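Local coordinates for protein phosphopantothenoylcysteine decarboxylase (Cryptococcus neoformans, PDB 6EOA) that binds flavin mononucleotide and probably acts as a phosphopantothenoylcysteine decarboxylase in coenzyme A biosynthesis, at residues 51-56 against 223-228. Residues are numbered along the deposited sequence; the frame is centred on the assembly and turned at random.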
ATOM      1  N   PRO A  51     -23.851  -9.490  -3.902  1.00 55.11           N
ATOM      2  CA  PRO A  51     -25.176  -9.180  -4.457  1.00 57.28           C
ATOM      3  C   PRO A  51     -26.346  -9.812  -3.691  1.00 60.40           C
ATOM      4  O   PRO A  51     -27.414  -9.201  -3.629  1.00 61.26           O
ATOM      5  CB  PRO A  51     -25.098  -9.749  -5.876  1.00 57.50           C
ATOM      6  CG  PRO A  51     -23.659  -9.684  -6.215  1.00 55.94           C
ATOM      7  CD  PRO A  51     -22.954 -10.031  -4.943  1.00 55.00           C
ATOM      8  N   ASP A  52     -26.156 -11.001  -3.125  1.00 61.61           N
ATOM      9  CA  ASP A  52     -27.212 -11.648  -2.345  1.00 66.60           C
ATOM     10  C   ASP A  52     -27.511 -10.872  -1.063  1.00 66.86           C
ATOM     11  O   ASP A  52     -28.662 -10.780  -0.630  1.00 69.85           O
ATOM     12  CB  ASP A  52     -26.824 -13.087  -2.006  1.00 72.10           C
ATOM     13  CG  ASP A  52     -26.685 -13.955  -3.238  1.00 80.35           C
ATOM     14  OD1 ASP A  52     -27.723 -14.404  -3.768  1.00 82.86           O
ATOM     15  OD2 ASP A  52     -25.537 -14.182  -3.680  1.00 85.25           O
ATOM     16  N   ILE A  53     -26.464 -10.324  -0.455  1.00 65.14           N
ATOM     17  CA  ILE A  53     -26.606  -9.516   0.750  1.00 63.60           C
ATOM     18  C   ILE A  53     -27.367  -8.229   0.445  1.00 62.60           C
ATOM     19  O   ILE A  53     -28.317  -7.876   1.145  1.00 65.53           O
ATOM     20  CB  ILE A  53     -25.230  -9.174   1.358  1.00 62.85           C
ATOM     21  CG1 ILE A  53     -24.563 -10.433   1.916  1.00 67.14           C
ATOM     22  CG2 ILE A  53     -25.372  -8.135   2.449  1.00 61.20           C
ATOM     23  CD1 ILE A  53     -23.142 -10.215   2.404  1.00 66.08           C
ATOM     24  N   VAL A  54     -26.948  -7.539  -0.611  1.00 60.69           N
ATOM     25  CA  VAL A  54     -27.581  -6.291  -1.016  1.00 60.44           C
ATOM     26  C   VAL A  54     -29.055  -6.509  -1.346  1.00 63.97           C
ATOM     27  O   VAL A  54     -29.914  -5.727  -0.937  1.00 64.99           O
ATOM     28  CB  VAL A  54     -26.866  -5.668  -2.229  1.00 61.43           C
ATOM     29  CG1 VAL A  54     -27.598  -4.419  -2.701  1.00 62.29           C
ATOM     30  CG2 VAL A  54     -25.421  -5.345  -1.880  1.00 58.06           C
ATOM     31  N   GLY A  55     -29.339  -7.588  -2.069  1.00 63.05           N
ATOM     32  CA  GLY A  55     -30.703  -7.930  -2.421  1.00 65.46           C
ATOM     33  C   GLY A  55     -31.558  -8.145  -1.191  1.00 68.31           C
ATOM     34  O   GLY A  55     -32.716  -7.732  -1.153  1.00 69.48           O
ATOM     35  N   ALA A  56     -30.980  -8.780  -0.174  1.00 70.36           N
ATOM     36  CA  ALA A  56     -31.698  -9.057   1.069  1.00 72.94           C
ATOM     37  C   ALA A  56     -31.921  -7.791   1.893  1.00 71.28           C
ATOM     38  O   ALA A  56     -32.956  -7.639   2.541  1.00 73.58           O
ATOM     39  CB  ALA A  56     -30.947 -10.090   1.896  1.00 71.89           C
ATOM     40  N   ARG A 223     -26.335 -15.218   4.745  1.00 71.75           N
ATOM     41  CA  ARG A 223     -27.646 -15.146   5.382  1.00 78.14           C
ATOM     42  C   ARG A 223     -27.492 -14.837   6.866  1.00 77.52           C
ATOM     43  O   ARG A 223     -28.307 -14.127   7.453  1.00 77.11           O
ATOM     44  CB  ARG A 223     -28.421 -16.449   5.181  1.00 81.94           C
ATOM     45  CG  ARG A 223     -28.726 -16.750   3.729  1.00 85.49           C
ATOM     46  CD  ARG A 223     -29.273 -18.155   3.553  1.00 93.54           C
ATOM     47  NE  ARG A 223     -28.930 -18.692   2.240  1.00 98.96           N
ATOM     48  CZ  ARG A 223     -27.868 -19.456   2.000  1.00104.13           C
ATOM     49  NH1 ARG A 223     -27.046 -19.782   2.991  1.00104.74           N
ATOM     50  NH2 ARG A 223     -27.629 -19.899   0.772  1.00106.58           N
ATOM     51  N   ASP A 224     -26.437 -15.372   7.469  1.00 77.12           N
ATOM     52  CA  ASP A 224     -26.146 -15.074   8.862  1.00 77.23           C
ATOM     53  C   ASP A 224     -25.743 -13.613   9.001  1.00 74.24           C
ATOM     54  O   ASP A 224     -26.151 -12.942   9.946  1.00 74.30           O
ATOM     55  CB  ASP A 224     -25.055 -15.999   9.399  1.00 79.12           C
ATOM     56  CG  ASP A 224     -25.502 -17.449   9.457  1.00 82.22           C
ATOM     57  OD1 ASP A 224     -26.724 -17.690   9.560  1.00 85.54           O
ATOM     58  OD2 ASP A 224     -24.634 -18.347   9.399  1.00 82.04           O
ATOM     59  N   ILE A 225     -24.958 -13.122   8.044  1.00 71.56           N
ATOM     60  CA  ILE A 225     -24.574 -11.712   8.003  1.00 71.70           C
ATOM     61  C   ILE A 225     -25.790 -10.798   8.009  1.00 68.32           C
ATOM     62  O   ILE A 225     -25.847  -9.829   8.767  1.00 66.41           O
ATOM     63  CB  ILE A 225     -23.738 -11.380   6.753  1.00 72.35           C
ATOM     64  CG1 ILE A 225     -22.563 -12.344   6.622  1.00 74.45           C
ATOM     65  CG2 ILE A 225     -23.246  -9.940   6.811  1.00 72.53           C
ATOM     66  CD1 ILE A 225     -21.568 -12.193   7.718  1.00 74.92           C
ATOM     67  N   VAL A 226     -26.757 -11.113   7.151  1.00 70.01           N
ATOM     68  CA  VAL A 226     -27.958 -10.298   7.012  1.00 73.54           C
ATOM     69  C   VAL A 226     -28.748 -10.254   8.317  1.00 74.03           C
ATOM     70  O   VAL A 226     -29.209  -9.190   8.731  1.00 74.43           O
ATOM     71  CB  VAL A 226     -28.867 -10.819   5.878  1.00 75.64           C
ATOM     72  CG1 VAL A 226     -30.200 -10.084   5.876  1.00 76.89           C
ATOM     73  CG2 VAL A 226     -28.179 -10.668   4.535  1.00 72.44           C
ATOM     74  N   SER A 227     -28.886 -11.403   8.971  1.00 75.82           N
ATOM     75  CA  SER A 227     -29.655 -11.471  10.209  1.00 79.92           C
ATOM     76  C   SER A 227     -28.892 -10.813  11.359  1.00 77.30           C
ATOM     77  O   SER A 227     -29.502 -10.313  12.305  1.00 76.47           O
ATOM     78  CB  SER A 227     -30.012 -12.921  10.562  1.00 83.07           C
ATOM     79  OG  SER A 227     -28.943 -13.578  11.218  1.00 83.99           O
ATOM     80  N   LEU A 228     -27.563 -10.817  11.284  1.00 73.14           N
ATOM     81  CA  LEU A 228     -26.767 -10.043  12.231  1.00 74.90           C
ATOM     82  C   LEU A 228     -27.091  -8.569  12.043  1.00 72.23           C
ATOM     83  O   LEU A 228     -27.294  -7.837  13.011  1.00 74.43           O
ATOM     84  CB  LEU A 228     -25.265 -10.279  12.043  1.00 77.84           C
ATOM     85  CG  LEU A 228     -24.690 -11.667  12.347  1.00 81.87           C
ATOM     86  CD1 LEU A 228     -23.164 -11.619  12.368  1.00 80.91           C
ATOM     87  CD2 LEU A 228     -25.237 -12.236  13.650  1.00 86.08           C
TER
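Val226 meets Ala56 with both of its methyl branches and Ile53 with CG2, pointing from helix 222-237 at successive turns of helix 50-59. CG2 of Val226 lies 3.9 Å from CB of Ala56, and CG1 of Val226 is almost as near, at 4.0 Å from that same methyl, so the alanine faces both arms of the fork. The torsion explains the fit: with CG1 opposite the backbone N (chi1 172°), CG2 is turned beside that N and reaches between the two residues of 51-56. CG2 of Val226 also lies 4.3 Å from CG2 and from CA of Ile53. Ile53 leaves its helix alongside the partner rather than straight at it, but its extended branch (chi2 174°) carries CD1 on to Ile225, where it stops 4.4 Å from CG2. Ile225 turns its own CD1 elsewhere and offers the contact that CG2 branch. All these meetings are between aliphatic carbons, at ordinary van der Waals distances for Ala56 and looser ones for Ile53 and Ile225, and they bury 171 Å² in total. The axes of the short segments approach to 9.8 Å and run roughly parallel, crossing at -35°, with Ile53 and Val226 at the closest backbone approach. Such near-parallel pairing fits the Rossmann-like flavoprotein fold of the HFCD family, in which helices lie along a parallel sheet; here the helix following the first strand, 35-41, meets the C-terminal helix. Val54 projects to the far side, onto Val65 and Val67 of strand 63-69. Trp222, one residue before 223-228, continues the apolar packing onto Ile53 and Ala56 and also touches Asp52. The bound flavin mononucleotide is about 14 Å from the side chain of Ile53, and none of the touching residues belongs to its pocket.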